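Local coordinates for germination protein YpeB (Bacillus megaterium QM B1551, PDB 5BOI) that takes part in the germination of Bacillus spores, its PepSY-containing C-terminal part, the piece described here, being probably inhibitory, at residues V181-E186 / Y202-T207; K209-R214 / V227-N232. All coordinates share one frame; numbering follows the deposited sequence.

Contact 1. Residues V181-E186 / Y202-T207; sequences VKVMEE and YEFLGT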
ATOM      1  N   VAL A 181      -4.783 -27.506   5.096  1.00 76.69           N
ATOM      2  CA  VAL A 181      -4.816 -26.334   4.226  1.00 60.86           C
ATOM      3  C   VAL A 181      -5.337 -26.663   2.829  1.00 55.85           C
ATOM      4  O   VAL A 181      -4.862 -27.592   2.182  1.00 61.28           O
ATOM      5  CB  VAL A 181      -3.423 -25.693   4.097  1.00 55.53           C
ATOM      6  CG1 VAL A 181      -3.496 -24.425   3.251  1.00 49.91           C
ATOM      7  CG2 VAL A 181      -2.854 -25.377   5.471  1.00 54.65           C
ATOM      8  N   LYS A 182      -6.314 -25.898   2.356  1.00 45.29           N
ATOM      9  CA  LYS A 182      -6.803 -26.060   0.992  1.00 50.64           C
ATOM     10  C   LYS A 182      -6.285 -24.925   0.114  1.00 48.03           C
ATOM     11  O   LYS A 182      -6.845 -23.828   0.110  1.00 47.41           O
ATOM     12  CB  LYS A 182      -8.334 -26.108   0.961  1.00 62.18           C
ATOM     13  CG  LYS A 182      -8.945 -27.116   1.926  1.00 74.36           C
ATOM     14  CD  LYS A 182      -8.309 -28.488   1.765  1.00 87.61           C
ATOM     15  CE  LYS A 182      -8.830 -29.472   2.800  1.00 94.76           C
ATOM     16  NZ  LYS A 182     -10.262 -29.804   2.569  1.00 96.96           N
ATOM     17  N   VAL A 183      -5.217 -25.190  -0.634  1.00 46.06           N
ATOM     18  CA  VAL A 183      -4.546 -24.134  -1.389  1.00 38.43           C
ATOM     19  C   VAL A 183      -5.399 -23.636  -2.535  1.00 38.58           C
ATOM     20  O   VAL A 183      -6.016 -24.424  -3.253  1.00 46.90           O
ATOM     21  CB  VAL A 183      -3.193 -24.614  -1.950  1.00 43.91           C
ATOM     22  CG1 VAL A 183      -2.488 -23.489  -2.683  1.00 42.94           C
ATOM     23  CG2 VAL A 183      -2.325 -25.143  -0.825  1.00 40.07           C
ATOM     24  N   MET A 184      -5.433 -22.320  -2.716  1.00 33.44           N
ATOM     25  CA  MET A 184      -6.133 -21.739  -3.856  1.00 35.69           C
ATOM     26  C   MET A 184      -5.163 -21.009  -4.784  1.00 34.91           C
ATOM     27  O   MET A 184      -5.421 -20.852  -5.973  1.00 42.25           O
ATOM     28  CB  MET A 184      -7.229 -20.793  -3.368  1.00 41.82           C
ATOM     29  CG  MET A 184      -8.305 -21.509  -2.559  1.00 50.19           C
ATOM     30  SD  MET A 184      -9.215 -20.423  -1.439  1.00 91.91           S
ATOM     31  CE  MET A 184      -8.975 -18.817  -2.199  1.00 57.59           C
ATOM     32  N   GLU A 185      -4.022 -20.597  -4.244  1.00 32.46           N
ATOM     33  CA  GLU A 185      -3.066 -19.811  -5.014  1.00 38.84           C
ATOM     34  C   GLU A 185      -1.649 -19.922  -4.446  1.00 33.70           C
ATOM     35  O   GLU A 185      -1.474 -20.022  -3.230  1.00 30.47           O
ATOM     36  CB  GLU A 185      -3.505 -18.350  -5.043  1.00 39.12           C
ATOM     37  CG  GLU A 185      -2.594 -17.465  -5.860  1.00 48.82           C
ATOM     38  CD  GLU A 185      -3.306 -16.247  -6.417  1.00 63.61           C
ATOM     39  OE1 GLU A 185      -4.534 -16.325  -6.636  1.00 70.26           O
ATOM     40  OE2 GLU A 185      -2.632 -15.221  -6.648  1.00 66.47           O
ATOM     41  N   GLU A 186      -0.652 -19.898  -5.321  1.00 25.27           N
ATOM     42  CA  GLU A 186       0.751 -19.879  -4.887  1.00 32.01           C
ATOM     43  C   GLU A 186       1.583 -18.935  -5.750  1.00 40.91           C
ATOM     44  O   GLU A 186       1.480 -18.974  -6.975  1.00 30.42           O
ATOM     45  CB  GLU A 186       1.350 -21.295  -4.951  1.00 30.92           C
ATOM     46  CG  GLU A 186       2.858 -21.379  -4.646  1.00 37.50           C
ATOM     47  CD  GLU A 186       3.736 -20.999  -5.838  1.00 54.85           C
ATOM     48  OE1 GLU A 186       3.402 -21.398  -6.970  1.00 60.92           O
ATOM     49  OE2 GLU A 186       4.748 -20.292  -5.648  1.00 54.62           O
ATOM     50  N   TYR A 202       7.870 -19.129  -0.771  1.00 23.35           N
ATOM     51  CA  TYR A 202       6.652 -19.432  -1.530  1.00 22.99           C
ATOM     52  C   TYR A 202       5.486 -18.970  -0.675  1.00 28.13           C
ATOM     53  O   TYR A 202       5.405 -19.343   0.502  1.00 26.75           O
ATOM     54  CB  TYR A 202       6.518 -20.923  -1.801  1.00 25.24           C
ATOM     55  CG  TYR A 202       7.555 -21.440  -2.767  1.00 27.09           C
ATOM     56  CD1 TYR A 202       7.365 -21.299  -4.122  1.00 24.69           C
ATOM     57  CD2 TYR A 202       8.718 -22.061  -2.309  1.00 29.79           C
ATOM     58  CE1 TYR A 202       8.323 -21.752  -5.032  1.00 25.34           C
ATOM     59  CE2 TYR A 202       9.682 -22.549  -3.199  1.00 26.27           C
ATOM     60  CZ  TYR A 202       9.476 -22.378  -4.573  1.00 29.97           C
ATOM     61  OH  TYR A 202      10.415 -22.834  -5.492  1.00 30.90           O
ATOM     62  N   GLU A 203       4.604 -18.167  -1.257  1.00 21.67           N
ATOM     63  CA  GLU A 203       3.424 -17.672  -0.566  1.00 21.70           C
ATOM     64  C   GLU A 203       2.219 -18.490  -1.009  1.00 26.33           C
ATOM     65  O   GLU A 203       1.985 -18.648  -2.202  1.00 27.47           O
ATOM     66  CB  GLU A 203       3.201 -16.190  -0.879  1.00 26.74           C
ATOM     67  CG  GLU A 203       1.888 -15.645  -0.349  1.00 43.67           C
ATOM     68  CD  GLU A 203       1.342 -14.543  -1.228  1.00 49.08           C
ATOM     69  OE1 GLU A 203       2.137 -13.661  -1.624  1.00 35.25           O
ATOM     70  OE2 GLU A 203       0.127 -14.559  -1.521  1.00 62.29           O
ATOM     71  N   PHE A 204       1.459 -19.014  -0.055  1.00 23.17           N
ATOM     72  CA  PHE A 204       0.258 -19.772  -0.353  1.00 18.92           C
ATOM     73  C   PHE A 204      -0.966 -19.060   0.211  1.00 29.63           C
ATOM     74  O   PHE A 204      -0.976 -18.656   1.381  1.00 27.86           O
ATOM     75  CB  PHE A 204       0.352 -21.190   0.241  1.00 29.04           C
ATOM     76  CG  PHE A 204       1.457 -22.043  -0.362  1.00 31.05           C
ATOM     77  CD1 PHE A 204       1.221 -22.780  -1.517  1.00 29.41           C
ATOM     78  CD2 PHE A 204       2.721 -22.097   0.226  1.00 26.71           C
ATOM     79  CE1 PHE A 204       2.227 -23.573  -2.091  1.00 26.91           C
ATOM     80  CE2 PHE A 204       3.721 -22.878  -0.309  1.00 27.49           C
ATOM     81  CZ  PHE A 204       3.482 -23.625  -1.485  1.00 26.80           C
ATOM     82  N   LEU A 205      -1.995 -18.928  -0.615  1.00 24.14           N
ATOM     83  CA  LEU A 205      -3.282 -18.409  -0.176  1.00 30.19           C
ATOM     84  C   LEU A 205      -4.251 -19.583  -0.157  1.00 35.84           C
ATOM     85  O   LEU A 205      -4.407 -20.283  -1.164  1.00 35.06           O
ATOM     86  CB  LEU A 205      -3.749 -17.306  -1.124  1.00 30.98           C
ATOM     87  CG  LEU A 205      -4.970 -16.425  -0.867  1.00 43.31           C
ATOM     88  CD1 LEU A 205      -4.963 -15.883   0.532  1.00 44.62           C
ATOM     89  CD2 LEU A 205      -4.933 -15.281  -1.871  1.00 47.76           C
ATOM     90  N   GLY A 206      -4.887 -19.825   0.983  1.00 33.20           N
ATOM     91  CA  GLY A 206      -5.768 -20.972   1.096  1.00 33.21           C
ATOM     92  C   GLY A 206      -6.753 -20.838   2.241  1.00 43.96           C
ATOM     93  O   GLY A 206      -6.815 -19.804   2.909  1.00 38.81           O
ATOM     94  N   THR A 207      -7.542 -21.881   2.459  1.00 39.52           N
ATOM     95  CA  THR A 207      -8.514 -21.851   3.543  1.00 38.52           C
ATOM     96  C   THR A 207      -8.236 -22.968   4.522  1.00 52.14           C
ATOM     97  O   THR A 207      -7.954 -24.102   4.128  1.00 48.45           O
ATOM     98  CB  THR A 207      -9.951 -21.969   3.023  1.00 48.38           C
ATOM     99  OG1 THR A 207     -10.136 -23.261   2.435  1.00 53.52           O
ATOM    100  CG2 THR A 207     -10.231 -20.895   1.981  1.00 47.94           C
TER
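Two consecutive residues, Met184 and Glu185, stand opposite the single residue Leu205. This is a classic beta bulge in the antiparallel hairpin of strands 182-192 and 198-208, part of the C-terminal PepSY domain. Leu205 O accepts two backbone N-H groups in its carbonyl plane. Met184 N gives the shorter bond, 2.8 Å to Leu205 O, and Glu185 N the more bent one, with 141° at the hydrogen. Before the bulge Lys182 pairs with Thr207 through two backbone bonds. Beyond it Leu205 N bonds to Glu185 O. Val183 and Gly206 form a non-hydrogen-bonded pair, with 4.2 Å from Val183 CA to Gly206 CA. A beta carbon at Gly206 would probably crowd Lys182 O, so the glycine suits this close approach.

Glu186 runs across the face that carries Phe204. Glu186 CB lies 3.7 Å from Phe204 CD1. Glu186 CG then reaches Phe204 CE1 at 3.4 Å, approaching the ring obliquely. The chain bends at chi2 (-80°), and CD is carried on toward Tyr202 CD1. Glu186 OE2 ends in the plane of the Tyr202 ring, at its edge, 3.2 Å from Tyr202 CD1. The carboxylate is turned 62° from that ring. Tyr202 OH is hydrogen-bonded to Ile168 O, which anchors the far end of the ring. Helix 170-175 also packs here, with Lys170 against Glu186 and Tyr202, and Lys174 against Phe204. Val183 CG1 meets the Phe204 ring at its edge, near CD1.

The opposite face carries Glu185, Leu205 and Thr207. The CB atoms of Glu185 and Leu205 touch there. Met184 crosses Thr207 at about a right angle, and Met184 SD rests 3.6 Å from Thr207 CG2.

Contact 2. Residues K209-R214 / V227-N232; sequences KNDTYR and VEKLQN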
ATOM      1  N   LYS A 209     -10.411 -24.570   7.339  1.00 64.95           N
ATOM      2  CA  LYS A 209     -11.740 -24.631   7.940  1.00 70.98           C
ATOM      3  C   LYS A 209     -12.502 -23.311   7.795  1.00 82.51           C
ATOM      4  O   LYS A 209     -12.826 -22.666   8.793  1.00 85.83           O
ATOM      5  CB  LYS A 209     -11.634 -25.029   9.404  1.00 68.62           C
ATOM      6  N   ASN A 210     -12.737 -22.914   6.542  1.00 86.93           N
ATOM      7  CA  ASN A 210     -13.550 -21.746   6.163  1.00 89.85           C
ATOM      8  C   ASN A 210     -12.887 -20.379   6.371  1.00 81.58           C
ATOM      9  O   ASN A 210     -13.307 -19.395   5.764  1.00 90.60           O
ATOM     10  CB  ASN A 210     -14.894 -21.776   6.896  1.00 98.62           C
ATOM     11  CG  ASN A 210     -15.878 -22.733   6.254  1.00103.10           C
ATOM     12  OD1 ASN A 210     -15.485 -23.641   5.521  1.00106.42           O
ATOM     13  ND2 ASN A 210     -17.166 -22.537   6.529  1.00101.59           N
ATOM     14  N   ASP A 211     -11.851 -20.315   7.204  1.00 59.51           N
ATOM     15  CA  ASP A 211     -11.095 -19.077   7.376  1.00 45.61           C
ATOM     16  C   ASP A 211     -10.018 -19.014   6.296  1.00 41.49           C
ATOM     17  O   ASP A 211      -9.420 -20.033   5.970  1.00 41.18           O
ATOM     18  CB  ASP A 211     -10.440 -19.008   8.754  1.00 48.49           C
ATOM     19  CG  ASP A 211     -11.350 -18.429   9.819  1.00 62.42           C
ATOM     20  OD1 ASP A 211     -12.341 -17.737   9.480  1.00 60.03           O
ATOM     21  OD2 ASP A 211     -11.064 -18.679  11.010  1.00 61.60           O
ATOM     22  N   THR A 212      -9.767 -17.823   5.765  1.00 37.56           N
ATOM     23  CA  THR A 212      -8.717 -17.649   4.770  1.00 42.69           C
ATOM     24  C   THR A 212      -7.378 -17.244   5.387  1.00 31.09           C
ATOM     25  O   THR A 212      -7.303 -16.325   6.207  1.00 32.19           O
ATOM     26  CB  THR A 212      -9.142 -16.608   3.728  1.00 48.87           C
ATOM     27  OG1 THR A 212     -10.357 -17.047   3.112  1.00 48.32           O
ATOM     28  CG2 THR A 212      -8.066 -16.436   2.671  1.00 39.30           C
ATOM     29  N   TYR A 213      -6.319 -17.933   4.965  1.00 34.59           N
ATOM     30  CA  TYR A 213      -4.967 -17.712   5.472  1.00 31.97           C
ATOM     31  C   TYR A 213      -3.957 -17.461   4.369  1.00 29.92           C
ATOM     32  O   TYR A 213      -4.068 -18.041   3.295  1.00 30.97           O
ATOM     33  CB  TYR A 213      -4.488 -18.919   6.267  1.00 30.00           C
ATOM     34  CG  TYR A 213      -5.165 -19.020   7.611  1.00 32.83           C
ATOM     35  CD1 TYR A 213      -6.390 -19.654   7.735  1.00 43.31           C
ATOM     36  CD2 TYR A 213      -4.599 -18.443   8.740  1.00 34.95           C
ATOM     37  CE1 TYR A 213      -7.022 -19.749   8.948  1.00 46.20           C
ATOM     38  CE2 TYR A 213      -5.238 -18.519   9.966  1.00 46.28           C
ATOM     39  CZ  TYR A 213      -6.450 -19.174  10.060  1.00 52.21           C
ATOM     40  OH  TYR A 213      -7.092 -19.262  11.278  1.00 54.47           O
ATOM     41  N   ARG A 214      -2.983 -16.600   4.648  1.00 25.95           N
ATOM     42  CA  ARG A 214      -1.784 -16.538   3.825  1.00 26.33           C
ATOM     43  C   ARG A 214      -0.653 -17.177   4.618  1.00 27.38           C
ATOM     44  O   ARG A 214      -0.416 -16.829   5.793  1.00 29.14           O
ATOM     45  CB  ARG A 214      -1.426 -15.101   3.450  1.00 29.89           C
ATOM     46  CG  ARG A 214      -0.306 -14.985   2.398  1.00 29.17           C
ATOM     47  CD  ARG A 214      -0.038 -13.498   2.110  1.00 35.06           C
ATOM     48  NE  ARG A 214      -1.058 -12.934   1.234  1.00 38.48           N
ATOM     49  CZ  ARG A 214      -1.783 -11.848   1.493  1.00 33.40           C
ATOM     50  NH1 ARG A 214      -1.629 -11.166   2.632  1.00 31.82           N
ATOM     51  NH2 ARG A 214      -2.660 -11.440   0.589  1.00 34.96           N
ATOM     52  N   VAL A 227       2.558 -16.812   9.140  1.00 23.91           N
ATOM     53  CA  VAL A 227       1.199 -17.289   8.957  1.00 25.34           C
ATOM     54  C   VAL A 227       0.212 -16.196   9.353  1.00 25.70           C
ATOM     55  O   VAL A 227       0.245 -15.648  10.474  1.00 24.69           O
ATOM     56  CB  VAL A 227       0.921 -18.560   9.782  1.00 28.21           C
ATOM     57  CG1 VAL A 227      -0.574 -18.939   9.651  1.00 29.53           C
ATOM     58  CG2 VAL A 227       1.849 -19.695   9.326  1.00 31.61           C
ATOM     59  N   GLU A 228      -0.716 -15.894   8.458  1.00 23.69           N
ATOM     60  CA  GLU A 228      -1.578 -14.747   8.674  1.00 23.14           C
ATOM     61  C   GLU A 228      -3.045 -15.027   8.309  1.00 27.57           C
ATOM     62  O   GLU A 228      -3.363 -15.409   7.172  1.00 27.19           O
ATOM     63  CB  GLU A 228      -1.027 -13.594   7.843  1.00 34.63           C
ATOM     64  CG  GLU A 228      -1.865 -12.393   7.855  1.00 46.61           C
ATOM     65  CD  GLU A 228      -1.636 -11.530   6.642  1.00 35.34           C
ATOM     66  OE1 GLU A 228      -0.811 -11.870   5.744  1.00 37.80           O
ATOM     67  OE2 GLU A 228      -2.329 -10.510   6.605  1.00 38.22           O
ATOM     68  N   LYS A 229      -3.952 -14.869   9.260  1.00 28.32           N
ATOM     69  CA  LYS A 229      -5.373 -14.914   8.910  1.00 30.51           C
ATOM     70  C   LYS A 229      -5.821 -13.667   8.137  1.00 33.80           C
ATOM     71  O   LYS A 229      -5.502 -12.527   8.515  1.00 31.19           O
ATOM     72  CB  LYS A 229      -6.253 -15.060  10.162  1.00 35.07           C
ATOM     73  CG  LYS A 229      -7.734 -15.130   9.839  1.00 34.34           C
ATOM     74  CD  LYS A 229      -8.557 -15.693  11.005  1.00 44.94           C
ATOM     75  CE  LYS A 229      -8.357 -14.865  12.266  1.00 56.59           C
ATOM     76  NZ  LYS A 229      -9.565 -14.878  13.138  1.00 68.70           N
ATOM     77  N   LEU A 230      -6.576 -13.875   7.060  1.00 30.85           N
ATOM     78  CA  LEU A 230      -7.151 -12.748   6.343  1.00 25.72           C
ATOM     79  C   LEU A 230      -8.644 -12.601   6.683  1.00 38.07           C
ATOM     80  O   LEU A 230      -9.296 -13.556   7.079  1.00 47.03           O
ATOM     81  CB  LEU A 230      -6.965 -12.917   4.833  1.00 33.92           C
ATOM     82  CG  LEU A 230      -5.571 -13.327   4.344  1.00 36.19           C
ATOM     83  CD1 LEU A 230      -5.521 -13.295   2.816  1.00 39.76           C
ATOM     84  CD2 LEU A 230      -4.487 -12.432   4.918  1.00 34.52           C
ATOM     85  N   GLN A 231      -9.184 -11.406   6.522  1.00 42.79           N
ATOM     86  CA  GLN A 231     -10.592 -11.198   6.859  1.00 68.51           C
ATOM     87  C   GLN A 231     -11.490 -11.226   5.628  1.00 81.40           C
ATOM     88  O   GLN A 231     -11.021 -11.042   4.504  1.00 78.09           O
ATOM     89  CB  GLN A 231     -10.776  -9.877   7.611  1.00 76.16           C
ATOM     90  CG  GLN A 231      -9.963  -9.782   8.896  1.00 79.49           C
ATOM     91  CD  GLN A 231     -10.473 -10.700   9.987  1.00 85.53           C
ATOM     92  OE1 GLN A 231     -11.681 -10.817  10.206  1.00 92.75           O
ATOM     93  NE2 GLN A 231      -9.552 -11.364  10.678  1.00 78.83           N
ATOM     94  N   ASN A 232     -12.777 -11.482   5.863  1.00103.83           N
ATOM     95  CA  ASN A 232     -13.826 -11.355   4.852  1.00124.00           C
ATOM     96  C   ASN A 232     -15.199 -11.609   5.468  1.00127.59           C
ATOM     97  O   ASN A 232     -15.323 -11.783   6.680  1.00127.94           O
ATOM     98  CB  ASN A 232     -13.599 -12.313   3.678  1.00138.62           C
ATOM     99  CG  ASN A 232     -14.869 -12.578   2.887  1.00115.63           C
ATOM    100  OD1 ASN A 232     -15.283 -11.759   2.065  1.00113.64           O
ATOM    101  ND2 ASN A 232     -15.480 -13.736   3.115  1.00100.58           N
TER
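Strands 211-214 and 227-230 run antiparallel, their axes 4.5 Å apart at closest approach, and Arg214 and Glu228 form a hydrogen-bonded pair through two backbone bonds. Leu230 N adds a nearly straight bond to Thr212 O, 2.7 Å long.

Tyr213 and Lys229 form the non-hydrogen-bonded pair and share one face of the hairpin. The tyrosine ring leans over the lysine chain. Tyr213 CE2 lies 3.6 Å from Lys229 CB, and Lys229 CG sits over one ring face. Farther out, Lys229 CD is near both Tyr213 OH and Asp211 OD2. The Asp211 carboxylate and the lysine ammonium carry opposite charges but do not touch. Replacing Tyr213 by an alanine would probably uncover the aliphatic part of Lys229 and leave that chain freer to turn.

This is the last hairpin of the C-terminal PepSY domain, built from strands 211-218 and 224-230. Its other face carries Thr212, Arg214, Glu228 and Leu230. Arg214 and Glu228 run alongside each other in one direction. With CG anti to the backbone N in both residues (chi1 -171° in Arg214), the two chains run out together. Arg214 NH1 meets Glu228 OE1 on its syn side at 3.3 Å, but stands 31° out of the carboxylate plane. The salt bridge is bent, and its flat groups are 55° apart. Ala107 O takes a hydrogen bond from Arg214 NH2, tying the guanidinium to strand 104-112. Leu230 CD1 lies 4.0 Å above one face of the Arg214 guanidinium, nearer the edge of the group than its centre, and is also 4.0 Å from Thr212 CG2.

Contacts 1 and 2 are successive hairpins of four consecutive strands, with centres about 10 Å apart. Strands 198-208 and 211-218 are neighbours and join them: Gly206 O probably accepts a hydrogen bond from Tyr213 N. Leu205 CD1 packs on Leu230 CD1, and Glu203 OE2 makes a long, weak ion pair with Arg214 NE. Contact 1 is partly buried, with helix 170-175 against its aromatic face. Contact 2 lies at the surface, although Arg214 itself is buried. Their chemistry differs accordingly. The first combines a bulge with a glutamate chain and a valine against aromatic rings, whereas the second has a salt bridge and a tyrosine against a lysine chain.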